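Local coordinates for NADH oxidoreductase (Mesorhizobium loti, PDB 3PI7), which probably binds NADPH and acts as an NAD(P)H-dependent oxidoreductase, with a GroES-like domain joined to a Rossmann-type nucleotide-binding domain, at residues Leu204-Asp207 against His212-Asn215. Sequence-based numbering, arbitrary orientation.
Sequences LLKD and HVLN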
loop_
_atom_site.group_PDB
_atom_site.type_symbol
_atom_site.label_atom_id
_atom_site.label_comp_id
_atom_site.label_asym_id
_atom_site.label_seq_id
_atom_site.Cartn_x
_atom_site.Cartn_y
_atom_site.Cartn_z
ATOM N N LEU A 204 -5.630 27.890 -15.237
ATOM C CA LEU A 204 -5.513 27.020 -16.402
ATOM C C LEU A 204 -6.006 25.620 -16.115
ATOM O O LEU A 204 -6.616 25.008 -17.001
ATOM C CB LEU A 204 -4.106 26.999 -17.017
ATOM C CG LEU A 204 -2.967 26.241 -16.332
ATOM C CD1 LEU A 204 -2.813 24.854 -16.939
ATOM C CD2 LEU A 204 -1.637 26.976 -16.568
ATOM N N LEU A 205 -5.736 25.104 -14.906
ATOM C CA LEU A 205 -6.163 23.738 -14.574
ATOM C C LEU A 205 -7.663 23.673 -14.399
ATOM O O LEU A 205 -8.282 22.711 -14.845
ATOM C CB LEU A 205 -5.427 23.177 -13.350
ATOM C CG LEU A 205 -3.958 22.915 -13.644
ATOM C CD1 LEU A 205 -3.220 22.486 -12.426
ATOM C CD2 LEU A 205 -3.764 21.911 -14.802
ATOM N N LYS A 206 -8.269 24.739 -13.856
ATOM C CA LYS A 206 -9.718 24.781 -13.736
ATOM C C LYS A 206 -10.358 24.891 -15.117
ATOM O O LYS A 206 -11.397 24.267 -15.365
ATOM C CB LYS A 206 -10.132 25.932 -12.839
ATOM C CG LYS A 206 -10.059 25.563 -11.377
ATOM C CD LYS A 206 -10.280 26.768 -10.493
ATOM C CE LYS A 206 -10.288 26.371 -9.040
ATOM N NZ LYS A 206 -10.439 27.544 -8.139
ATOM N N ASP A 207 -9.699 25.620 -16.038
ATOM C CA ASP A 207 -10.174 25.799 -17.408
ATOM C C ASP A 207 -10.300 24.467 -18.143
ATOM O O ASP A 207 -11.292 24.241 -18.824
ATOM C CB ASP A 207 -9.234 26.728 -18.184
ATOM C CG ASP A 207 -9.729 27.031 -19.581
ATOM O OD1 ASP A 207 -10.828 27.632 -19.704
ATOM O OD2 ASP A 207 -9.035 26.647 -20.552
ATOM N N HIS A 212 -11.145 20.949 -8.313
ATOM C CA HIS A 212 -10.417 21.646 -7.252
ATOM C C HIS A 212 -8.955 21.756 -7.611
ATOM O O HIS A 212 -8.354 20.786 -8.076
ATOM C CB HIS A 212 -10.557 20.876 -5.912
ATOM C CG HIS A 212 -11.959 20.813 -5.392
ATOM N ND1 HIS A 212 -12.435 21.756 -4.497
ATOM C CD2 HIS A 212 -12.930 19.899 -5.626
ATOM C CE1 HIS A 212 -13.676 21.382 -4.214
ATOM N NE2 HIS A 212 -14.030 20.294 -4.894
ATOM N N VAL A 213 -8.352 22.905 -7.311
ATOM C CA VAL A 213 -6.929 23.114 -7.556
ATOM C C VAL A 213 -6.409 23.708 -6.277
ATOM O O VAL A 213 -6.816 24.803 -5.915
ATOM C CB VAL A 213 -6.590 23.966 -8.813
ATOM C CG1 VAL A 213 -5.069 24.019 -9.032
ATOM C CG2 VAL A 213 -7.271 23.409 -10.044
ATOM N N LEU A 214 -5.578 22.966 -5.557
ATOM C CA LEU A 214 -5.101 23.438 -4.254
ATOM C C LEU A 214 -3.635 23.773 -4.313
ATOM O O LEU A 214 -2.848 22.986 -4.830
ATOM C CB LEU A 214 -5.340 22.372 -3.175
ATOM C CG LEU A 214 -6.769 21.760 -3.080
ATOM C CD1 LEU A 214 -6.839 20.749 -1.970
ATOM C CD2 LEU A 214 -7.820 22.834 -2.887
ATOM N N ASN A 215 -3.274 24.937 -3.776
ATOM C CA ASN A 215 -1.881 25.354 -3.700
ATOM C C ASN A 215 -1.337 24.764 -2.397
ATOM O O ASN A 215 -1.766 25.136 -1.295
ATOM C CB ASN A 215 -1.733 26.894 -3.795
ATOM C CG ASN A 215 -0.297 27.332 -3.925
ATOM O OD1 ASN A 215 0.629 26.624 -3.522
ATOM N ND2 ASN A 215 -0.074 28.494 -4.517
#
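L205 reaches V213 with two of its carbons. Its CB lies 3.8 Å from V213 CG2, and further along the side chain CD1 comes within 4.2 Å of V213 CG1, so the leucine meets both branches of the valine, the two side chains crossing at about a right angle. CG sits anti to the carbonyl carbon of L205 (chi1 -69°), which carries the isobutyl group along the strand side of the helix, where it also packs on V194 and V196 of strand 191-196 and on I182 of helix 176-188.

One residue on, the exposed K206 lies against the same valine, the two side chains crossing obliquely. Its closest carbon is CG, 3.8 Å from V213 CG2, the methyl that also meets L205 CB, so CG2 fits between two successive helix residues. Beyond CG the lysine runs extended, CE passing more loosely by the valine and leading the ammonium group past it.

V213 points its side chain at the helix from strand 212-215, an edge strand of the six-stranded parallel sheet within this chain; its neighbour L214 instead packs against helix 221-232 on the other face. Strand 191-196, helix 202-208 and strand 212-215 form a beta-alpha-beta unit of the Rossmann-type domain, and here the crossover helix settles on the second of its two strands. With no hydrogen bond between 204-207 and 212-215, that seat rests on van der Waals packing: a buried leucine-valine pair, with the aliphatic part of a lysine laid against the valine while its charge stays at the surface.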